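Local coordinates for N-acetyltransferase domain-containing protein (Deinococcus radiodurans, PDB 3S6F) that binds coenzyme A and calcium and, by its GNAT-family fold, probably transfers an acetyl group to an amine of a still unknown substrate, at residues 38-41 against 42-46; 97-100 against 101-104; 136-139 against 140-144. One frame throughout, in Å; residues are numbered along the deposited sequence.

Contact 1. Residues 38-41 against 42-46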
ATOM      1  N   GLU A  38     -18.949  -7.951   8.583  1.00 10.61           N
ATOM      2  CA  GLU A  38     -19.077  -6.582   9.073  1.00 11.63           C
ATOM      3  C   GLU A  38     -17.739  -5.849   9.004  1.00 10.56           C
ATOM      4  O   GLU A  38     -17.666  -4.682   8.576  1.00 10.99           O
ATOM      5  CB  GLU A  38     -19.613  -6.577  10.508  1.00 13.87           C
ATOM      6  CG  GLU A  38     -21.061  -7.076  10.652  1.00 18.20           C
ATOM      7  CD  GLU A  38     -21.293  -8.620  10.502  1.00 19.14           C
ATOM      8  OE1 GLU A  38     -20.366  -9.514  10.622  1.00 18.58           O
ATOM      9  OE2 GLU A  38     -22.499  -8.961  10.248  1.00 27.59           O
ATOM     10  N   THR A  39     -16.652  -6.524   9.389  1.00 10.04           N
ATOM     11  CA  THR A  39     -15.338  -5.942   9.283  1.00  9.79           C
ATOM     12  C   THR A  39     -14.925  -5.723   7.840  1.00  8.90           C
ATOM     13  O   THR A  39     -14.318  -4.704   7.507  1.00  9.29           O
ATOM     14  CB  THR A  39     -14.302  -6.738  10.087  1.00  9.79           C
ATOM     15  OG1 THR A  39     -14.725  -6.693  11.461  1.00 11.34           O
ATOM     16  CG2 THR A  39     -12.899  -6.142   9.945  1.00 10.89           C
ATOM     17  N   LEU A  40     -15.222  -6.672   6.959  1.00  8.63           N
ATOM     18  CA  LEU A  40     -14.954  -6.491   5.541  1.00  8.59           C
ATOM     19  C   LEU A  40     -15.643  -5.236   4.997  1.00  8.28           C
ATOM     20  O   LEU A  40     -15.062  -4.485   4.232  1.00  8.26           O
ATOM     21  CB  LEU A  40     -15.288  -7.761   4.748  1.00  9.12           C
ATOM     22  CG  LEU A  40     -15.050  -7.676   3.227  1.00  8.56           C
ATOM     23  CD1 LEU A  40     -13.649  -7.213   2.862  1.00 10.06           C
ATOM     24  CD2 LEU A  40     -15.353  -9.032   2.579  1.00 10.70           C
ATOM     25  N   TRP A  41     -16.891  -5.021   5.405  1.00  8.33           N
ATOM     26  CA  TRP A  41     -17.592  -3.820   4.985  1.00  8.46           C
ATOM     27  C   TRP A  41     -16.788  -2.581   5.396  1.00  8.18           C
ATOM     28  O   TRP A  41     -16.573  -1.656   4.610  1.00  8.37           O
ATOM     29  CB  TRP A  41     -19.009  -3.823   5.609  1.00  9.02           C
ATOM     30  CG  TRP A  41     -19.995  -2.880   4.989  1.00  9.57           C
ATOM     31  CD1 TRP A  41     -20.986  -3.225   4.124  1.00 10.72           C
ATOM     32  CD2 TRP A  41     -20.085  -1.467   5.159  1.00  9.70           C
ATOM     33  NE1 TRP A  41     -21.682  -2.134   3.739  1.00 11.78           N
ATOM     34  CE2 TRP A  41     -21.175  -1.030   4.360  1.00 11.07           C
ATOM     35  CE3 TRP A  41     -19.381  -0.519   5.900  1.00 10.79           C
ATOM     36  CZ2 TRP A  41     -21.546   0.278   4.274  1.00 12.62           C
ATOM     37  CZ3 TRP A  41     -19.771   0.806   5.802  1.00 12.54           C
ATOM     38  CH2 TRP A  41     -20.831   1.179   4.962  1.00 12.23           C
ATOM     39  N   ARG A  42     -16.305  -2.548   6.637  0.58  8.70           N
ATOM     40  CA  ARG A  42     -15.494  -1.408   7.106  0.58  9.04           C
ATOM     41  C   ARG A  42     -14.164  -1.280   6.349  0.58  8.46           C
ATOM     42  O   ARG A  42     -13.736  -0.162   6.024  0.58  9.42           O
ATOM     43  CB  ARG A  42     -15.270  -1.460   8.606  0.58  9.16           C
ATOM     44  CG  ARG A  42     -16.530  -1.375   9.451  0.58  9.68           C
ATOM     45  CD  ARG A  42     -16.189  -1.284  10.988  0.58 11.51           C
ATOM     46  NE  ARG A  42     -15.477  -2.486  11.532  0.58 14.86           N
ATOM     47  CZ  ARG A  42     -14.228  -2.568  12.010  0.58 16.50           C
ATOM     48  NH1 ARG A  42     -13.407  -1.519  12.047  0.58 17.11           N
ATOM     49  NH2 ARG A  42     -13.771  -3.754  12.434  0.58 16.50           N
ATOM     50  N   ILE A  43     -13.527  -2.421   6.065  1.00  8.24           N
ATOM     51  CA  ILE A  43     -12.299  -2.401   5.264  1.00  8.34           C
ATOM     52  C   ILE A  43     -12.529  -1.743   3.907  1.00  7.75           C
ATOM     53  O   ILE A  43     -11.771  -0.881   3.478  1.00  8.58           O
ATOM     54  CB  ILE A  43     -11.723  -3.855   5.129  1.00  8.56           C
ATOM     55  CG1 ILE A  43     -11.172  -4.338   6.466  1.00  9.64           C
ATOM     56  CG2 ILE A  43     -10.670  -3.918   4.039  1.00  9.58           C
ATOM     57  CD1 ILE A  43     -10.896  -5.838   6.527  1.00 11.01           C
ATOM     58  N   LEU A  44     -13.612  -2.151   3.267  1.00  7.92           N
ATOM     59  CA  LEU A  44     -13.943  -1.560   1.983  1.00  7.98           C
ATOM     60  C   LEU A  44     -14.229  -0.081   2.109  1.00  7.66           C
ATOM     61  O   LEU A  44     -13.820   0.727   1.279  1.00  8.47           O
ATOM     62  CB  LEU A  44     -15.097  -2.332   1.333  1.00  8.39           C
ATOM     63  CG  LEU A  44     -14.754  -3.785   0.934  1.00  8.16           C
ATOM     64  CD1 LEU A  44     -16.058  -4.561   0.708  1.00  9.47           C
ATOM     65  CD2 LEU A  44     -13.856  -3.843  -0.255  1.00 10.35           C
ATOM     66  N   ASP A  45     -14.966   0.308   3.158  1.00  8.31           N
ATOM     67  CA  ASP A  45     -15.302   1.707   3.378  1.00  8.98           C
ATOM     68  C   ASP A  45     -14.058   2.559   3.615  1.00  8.59           C
ATOM     69  O   ASP A  45     -14.094   3.755   3.313  1.00 11.61           O
ATOM     70  CB  ASP A  45     -16.243   1.791   4.557  1.00  9.59           C
ATOM     71  CG  ASP A  45     -16.910   3.148   4.714  1.00 14.35           C
ATOM     72  OD1 ASP A  45     -17.211   3.794   3.706  1.00 16.78           O
ATOM     73  OD2 ASP A  45     -17.165   3.495   5.861  1.00 19.25           O
ATOM     74  N   ARG A  46     -12.991   1.978   4.143  1.00  8.23           N
ATOM     75  CA  ARG A  46     -11.748   2.712   4.412  0.50  8.86           C
ATOM     76  C   ARG A  46     -10.746   2.640   3.283  1.00  8.44           C
ATOM     77  O   ARG A  46      -9.733   3.333   3.322  1.00  9.91           O
ATOM     78  CB  ARG A  46     -11.093   2.164   5.684  0.50  9.74           C
ATOM     79  CG  ARG A  46     -11.751   2.656   6.970  0.50 12.42           C
ATOM     80  CD  ARG A  46     -11.483   4.137   7.314  0.50 17.51           C
ATOM     81  NE  ARG A  46     -11.788   4.357   8.732  0.50 22.46           N
ATOM     82  CZ  ARG A  46     -11.051   3.907   9.750  0.50 21.80           C
ATOM     83  NH1 ARG A  46      -9.938   3.213   9.531  0.50 18.71           N
ATOM     84  NH2 ARG A  46     -11.435   4.152  10.999  0.50 25.94           N
TER
HETATM   85  O   HOH W   1     -16.717  -4.809  12.421  1.00 24.26           O
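T39 and R42 meet on one flank of helix 37-46, where a polar group and a methyl share a single guanidinium. In one of its two conformers, the one described here, R42 bends at its third torsion (chi3 -63°), which folds NH2 back over the preceding turn to lie 3.2 Å from T39 OG1, with the hydroxyl at the edge of the guanidinium and near its plane. Water 1 joins the same two side chains: R42 NE donates to it over 2.8 Å, and it is also hydrogen-bonded to T39 OG1. Threonine suits the place because its other branch, CG2, stands anti to the backbone N and packs 4.0 Å from I43 CD1.

Apolar contact follows on another flank. L40 CD1 lies 4.1 Å from L44 CG, one turn on, and both leucines pack against F63 of strand 60-68. On the outer side the W41 ring passes obliquely by D45, its CZ3 3.7 Å from D45 OD2, with ring and carboxylate planes 54° apart; the indole NE1 is hydrogen-bonded to V19 O.

Beneath all of this run the backbone bonds of an alpha-helix, from R42 N to E38 O through D45 N to W41 O. The I43 N to T39 O bond of this i to i+4 pattern is 2.8 Å long.

I71 of the second subunit packs on T39, R42 and I43, and R42 NH1 probably bonds to I142 O. The chemistry implies an amphipathic helix: leucines face the sheet, while the guanidinium, held by water and probably by a carbonyl, carries its charge at the subunit boundary.

Contact 2. Residues 97-100 against 101-104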
ATOM      1  N   ARG A  97     -10.157  -3.544 -13.438  1.00  9.25           N
ATOM      2  CA  ARG A  97     -11.071  -2.504 -12.981  1.00  9.79           C
ATOM      3  C   ARG A  97     -10.496  -1.691 -11.831  1.00  8.88           C
ATOM      4  O   ARG A  97     -10.703  -0.484 -11.798  1.00 10.08           O
ATOM      5  CB  ARG A  97     -12.421  -3.107 -12.630  1.00  9.79           C
ATOM      6  CG  ARG A  97     -13.203  -3.502 -13.890  1.00 11.01           C
ATOM      7  CD  ARG A  97     -14.445  -4.281 -13.545  1.00 11.39           C
ATOM      8  NE  ARG A  97     -15.241  -4.598 -14.728  1.00 12.31           N
ATOM      9  CZ  ARG A  97     -16.262  -3.869 -15.162  1.00 12.97           C
ATOM     10  NH1 ARG A  97     -16.669  -2.777 -14.534  1.00 14.11           N
ATOM     11  NH2 ARG A  97     -16.920  -4.300 -16.238  1.00 16.19           N
ATOM     12  N   VAL A  98      -9.778  -2.307 -10.894  1.00  8.70           N
ATOM     13  CA  VAL A  98      -9.230  -1.516  -9.785  1.00  8.71           C
ATOM     14  C   VAL A  98      -8.090  -0.618 -10.281  1.00  9.03           C
ATOM     15  O   VAL A  98      -7.939   0.511  -9.811  1.00  9.56           O
ATOM     16  CB  VAL A  98      -8.822  -2.380  -8.577  1.00  8.52           C
ATOM     17  CG1 VAL A  98      -7.471  -3.075  -8.730  1.00  9.34           C
ATOM     18  CG2 VAL A  98      -8.860  -1.527  -7.301  1.00  9.73           C
ATOM     19  N   LEU A  99      -7.335  -1.102 -11.278  1.00  9.63           N
ATOM     20  CA  LEU A  99      -6.284  -0.278 -11.857  1.00 10.47           C
ATOM     21  C   LEU A  99      -6.898   0.942 -12.554  1.00 10.91           C
ATOM     22  O   LEU A  99      -6.371   2.049 -12.434  1.00 11.98           O
ATOM     23  CB  LEU A  99      -5.379  -1.104 -12.787  1.00 11.01           C
ATOM     24  CG  LEU A  99      -4.536  -2.164 -12.090  1.00 11.24           C
ATOM     25  CD1 LEU A  99      -3.908  -3.110 -13.119  1.00 14.05           C
ATOM     26  CD2 LEU A  99      -3.491  -1.546 -11.191  1.00 11.58           C
ATOM     27  N   THR A 100      -8.036   0.771 -13.199  1.00 11.25           N
ATOM     28  CA  THR A 100      -8.757   1.901 -13.791  1.00 11.77           C
ATOM     29  C   THR A 100      -9.187   2.886 -12.701  1.00 11.25           C
ATOM     30  O   THR A 100      -9.029   4.121 -12.845  1.00 12.69           O
ATOM     31  CB  THR A 100      -9.940   1.430 -14.607  1.00 12.70           C
ATOM     32  OG1 THR A 100      -9.437   0.653 -15.713  1.00 15.31           O
ATOM     33  CG2 THR A 100     -10.805   2.602 -15.091  1.00 16.16           C
ATOM     34  N   GLU A 101      -9.706   2.392 -11.583  1.00 10.51           N
ATOM     35  CA  GLU A 101     -10.130   3.286 -10.485  1.00 10.36           C
ATOM     36  C   GLU A 101      -8.982   4.068  -9.885  1.00 10.01           C
ATOM     37  O   GLU A 101      -9.124   5.219  -9.486  1.00 12.19           O
ATOM     38  CB  GLU A 101     -10.868   2.548  -9.399  1.00 10.72           C
ATOM     39  CG  GLU A 101     -12.189   1.929  -9.791  1.00 11.97           C
ATOM     40  CD  GLU A 101     -13.125   2.927 -10.401  1.00 12.56           C
ATOM     41  OE1 GLU A 101     -13.422   3.919  -9.712  1.00 12.63           O
ATOM     42  OE2 GLU A 101     -13.571   2.730 -11.526  1.00 15.04           O
ATOM     43  N   LEU A 102      -7.808   3.442  -9.820  1.00  9.97           N
ATOM     44  CA  LEU A 102      -6.628   4.068  -9.251  1.00  9.82           C
ATOM     45  C   LEU A 102      -6.053   5.161 -10.123  1.00 11.05           C
ATOM     46  O   LEU A 102      -5.434   6.102  -9.614  1.00 11.47           O
ATOM     47  CB  LEU A 102      -5.540   3.023  -8.977  1.00  9.68           C
ATOM     48  CG  LEU A 102      -5.785   2.154  -7.744  1.00  8.60           C
ATOM     49  CD1 LEU A 102      -4.850   0.972  -7.738  1.00  9.61           C
ATOM     50  CD2 LEU A 102      -5.699   2.994  -6.465  1.00  9.51           C
ATOM     51  N   GLY A 103      -6.201   5.033 -11.432  1.00 11.65           N
ATOM     52  CA  GLY A 103      -5.575   5.931 -12.376  1.00 13.30           C
ATOM     53  C   GLY A 103      -4.101   5.607 -12.623  1.00 13.71           C
ATOM     54  O   GLY A 103      -3.539   4.633 -12.137  1.00 14.99           O
ATOM     55  N   ASP A 104      -3.429   6.440 -13.415  1.00 15.31           N
ATOM     56  CA  ASP A 104      -2.080   6.118 -13.904  0.50 15.33           C
ATOM     57  C   ASP A 104      -0.945   6.559 -12.980  1.00 14.80           C
ATOM     58  O   ASP A 104       0.086   7.015 -13.418  1.00 14.82           O
ATOM     59  CB  ASP A 104      -1.884   6.659 -15.321  0.50 17.27           C
ATOM     60  CG  ASP A 104      -2.638   5.840 -16.371  0.50 19.88           C
ATOM     61  OD1 ASP A 104      -2.996   4.663 -16.111  0.50 20.29           O
ATOM     62  OD2 ASP A 104      -2.810   6.385 -17.467  0.50 24.19           O
TER
HETATM   63  O   HOH W   2     -13.240   0.359 -12.801  1.00 15.36           O
HETATM   64  O   HOH W   3      -3.673   2.071 -11.884  1.00 21.19           O
HETATM   65  O   HOH W   4      -4.900   2.944 -14.767  1.00 28.31           O
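E101 folds back on R97 through a water at the end of helix 90-102. Its first torsion (chi1 -64°) puts CG 3.5 Å from R97 O, and the bend at the second (chi2 -55°) then turns the carboxylate to water 2, which donates to E101 OE2 over 2.7 Å and to R97 O over 2.9 Å. That carbonyl also accepts the E101 N-H, so backbone and water share it. The R97 side chain turns elsewhere, its NE in a salt bridge with E93.

On the inner flank L102 CG rests 3.4 Å from V98 O, the acceptor of its own N-H, and L102 CD1 only brushes L99 CD2 at 4.5 Å.

The helical bonds then weaken: G103 N makes two long, weak ones, to L99 O at 3.2 Å and to T100 O. G103 has positive phi (80°), a conformation that glycine adopts readily, and there the chain leaves the helix. Water 4 lies between L99 O and D104 OD1.

Outward, G103 O accepts a hydrogen bond from R135 of the second subunit. Within the beta-alpha-beta unit 73-81, 90-102, 107-112, V98 and L102 seat the helix on strands 49-54, 60-68 and 73-81.

Contact 3. Residues 136-139 against 140-144; sequences YDNQ and AGIPA
A type I beta turn from N138 to G141 reverses the chain in the C-terminal tail that follows strand 126-134. Its closing bond runs from G141 N to N138 O, 2.9 Å long and fairly straight at the hydrogen (158°), although the donor stands above the carbonyl plane, 54° out of it. Q139 and A140 hold the two corner positions. Past them G141 takes a positive phi; with its backbone angles a CB would be jammed against the carbonyl oxygen of A140, which calls for a glycine here.

Across the turn, N138 and I142 make the side-chain contact. The asparagine's CG, anti to its own carbonyl carbon (chi1 -64°), brings the amide close to I142, whose terminal methyl CD1 lies against the amide group, about equally near N138 CG at 4.0 Å and ND2 at 4.1 Å. ND2 itself bonds to D104 O of the second subunit.

Water 5 spans the start of the turn, donating to D137 O over 2.8 Å and accepting from A140 N at 3.0 Å. Q139 extends away, and its OE1 accepts from N33 N, which ties the corner to the loop containing W31 and P32. I142 also makes backbone hydrogen bonds to the second subunit. This is a type I turn with glycine as its fourth residue, a position where positive phi suits glycine, set here in the tail at the subunit contact.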
ATOM      1  N   TYR A 136      -0.384 -11.562  13.360  1.00 14.07           N
ATOM      2  CA  TYR A 136      -1.426 -12.552  13.293  1.00 13.98           C
ATOM      3  C   TYR A 136      -2.469 -12.381  14.396  1.00 13.93           C
ATOM      4  O   TYR A 136      -3.617 -12.780  14.198  1.00 14.54           O
ATOM      5  CB  TYR A 136      -0.820 -13.970  13.331  1.00 15.10           C
ATOM      6  CG  TYR A 136      -0.080 -14.331  12.079  1.00 15.77           C
ATOM      7  CD1 TYR A 136      -0.752 -14.665  10.908  1.00 16.83           C
ATOM      8  CD2 TYR A 136       1.315 -14.331  12.051  1.00 17.74           C
ATOM      9  CE1 TYR A 136      -0.026 -14.981   9.732  1.00 16.82           C
ATOM     10  CE2 TYR A 136       2.014 -14.641  10.902  1.00 17.39           C
ATOM     11  CZ  TYR A 136       1.349 -14.977   9.769  1.00 18.45           C
ATOM     12  OH  TYR A 136       2.036 -15.276   8.606  1.00 21.50           O
ATOM     13  N   ASP A 137      -2.107 -11.771  15.534  1.00 14.34           N
ATOM     14  CA  ASP A 137      -3.103 -11.520  16.587  1.00 15.01           C
ATOM     15  C   ASP A 137      -4.252 -10.661  16.083  1.00 14.09           C
ATOM     16  O   ASP A 137      -5.360 -10.755  16.616  1.00 15.48           O
ATOM     17  CB  ASP A 137      -2.514 -10.800  17.808  1.00 15.86           C
ATOM     18  CG  ASP A 137      -1.465 -11.559  18.574  1.00 18.92           C
ATOM     19  OD1 ASP A 137      -1.270 -12.756  18.324  1.00 21.74           O
ATOM     20  OD2 ASP A 137      -0.872 -10.905  19.467  1.00 24.24           O
ATOM     21  N   ASN A 138      -3.988  -9.836  15.066  1.00 12.62           N
ATOM     22  CA  ASN A 138      -4.985  -8.908  14.526  1.00 12.27           C
ATOM     23  C   ASN A 138      -5.450  -9.241  13.140  1.00 10.87           C
ATOM     24  O   ASN A 138      -5.978  -8.393  12.396  1.00 10.73           O
ATOM     25  CB  ASN A 138      -4.429  -7.506  14.607  1.00 12.63           C
ATOM     26  CG  ASN A 138      -4.215  -7.102  16.052  1.00 15.17           C
ATOM     27  OD1 ASN A 138      -5.003  -7.485  16.945  1.00 17.99           O
ATOM     28  ND2 ASN A 138      -3.158  -6.432  16.300  1.00 15.97           N
ATOM     29  N   GLN A 139      -5.382 -10.523  12.789  1.00 10.66           N
ATOM     30  CA  GLN A 139      -5.851 -10.999  11.515  1.00 10.49           C
ATOM     31  C   GLN A 139      -7.330 -10.705  11.218  1.00 11.07           C
ATOM     32  O   GLN A 139      -7.699 -10.592  10.051  1.00 11.31           O
ATOM     33  CB  GLN A 139      -5.512 -12.486  11.377  1.00 11.58           C
ATOM     34  CG  GLN A 139      -5.763 -13.064   9.978  1.00 12.41           C
ATOM     35  CD  GLN A 139      -5.321 -14.524   9.944  1.00 14.43           C
ATOM     36  OE1 GLN A 139      -6.073 -15.408  10.255  1.00 17.16           O
ATOM     37  NE2 GLN A 139      -4.022 -14.780   9.621  1.00 14.17           N
ATOM     38  N   ALA A 140      -8.163 -10.600  12.255  1.00 11.43           N
ATOM     39  CA  ALA A 140      -9.574 -10.322  12.062  1.00 11.23           C
ATOM     40  C   ALA A 140      -9.890  -8.833  11.978  1.00 11.05           C
ATOM     41  O   ALA A 140     -11.059  -8.451  11.820  1.00 11.65           O
ATOM     42  CB  ALA A 140     -10.421 -11.016  13.158  1.00 12.39           C
ATOM     43  N   GLY A 141      -8.863  -7.992  12.039  1.00 11.02           N
ATOM     44  CA  GLY A 141      -9.010  -6.543  11.886  1.00 11.08           C
ATOM     45  C   GLY A 141      -9.008  -5.807  13.187  1.00 12.78           C
ATOM     46  O   GLY A 141      -9.453  -6.327  14.203  1.00 16.26           O
ATOM     47  N   ILE A 142      -8.586  -4.563  13.161  1.00 12.64           N
ATOM     48  CA  ILE A 142      -8.716  -3.688  14.337  1.00 15.86           C
ATOM     49  C   ILE A 142     -10.178  -3.313  14.540  1.00 17.65           C
ATOM     50  O   ILE A 142     -10.860  -2.842  13.606  1.00 19.97           O
ATOM     51  CB  ILE A 142      -7.931  -2.358  14.125  1.00 16.90           C
ATOM     52  CG1 ILE A 142      -6.471  -2.636  13.843  1.00 16.87           C
ATOM     53  CG2 ILE A 142      -8.123  -1.436  15.313  1.00 19.13           C
ATOM     54  CD1 ILE A 142      -5.783  -3.608  14.821  1.00 20.31           C
ATOM     55  N   PRO A 143     -10.709  -3.505  15.757  1.00 20.46           N
ATOM     56  CA  PRO A 143     -12.148  -3.215  15.956  1.00 22.69           C
ATOM     57  C   PRO A 143     -12.502  -1.755  15.790  1.00 25.16           C
ATOM     58  O   PRO A 143     -11.640  -0.866  15.983  1.00 25.19           O
ATOM     59  CB  PRO A 143     -12.406  -3.618  17.415  1.00 23.18           C
ATOM     60  CG  PRO A 143     -11.314  -4.556  17.758  1.00 22.86           C
ATOM     61  CD  PRO A 143     -10.113  -4.203  16.905  1.00 19.94           C
ATOM     62  N   ALA A 144     -13.791  -1.535  15.493  1.00 27.31           N
ATOM     63  CA  ALA A 144     -14.395  -0.203  15.321  1.00 29.22           C
ATOM     64  C   ALA A 144     -14.342   0.639  16.613  1.00 30.73           C
ATOM     65  O   ALA A 144     -14.161   0.080  17.713  1.00 32.12           O
ATOM     66  CB  ALA A 144     -15.856  -0.378  14.843  1.00 30.31           C
TER
HETATM   67  O   HOH W   5      -7.814 -10.754  15.248  1.00 16.08           O

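Overall arrangement
Contact 1 is partly buried, whereas contacts 2 and 3 lie at the surface. Contacts 1 and 2 belong to separate helices, 37-46 and 90-102, with centres 20 Å apart and no touch; both helices pack on strands 49-54 and 60-68. Contact 3 has no regular helix of its own but touches contact 1 directly, through R42 and I142, and lies across the chain's centre from contact 2. Chemistry follows place: leucines and a guanidinium along helix 37-46, waters and weak bonds at the end of helix 90-102, one turn bond in the tail. All three touch the second subunit, and contact 3 of one subunit meets contact 2 of the other.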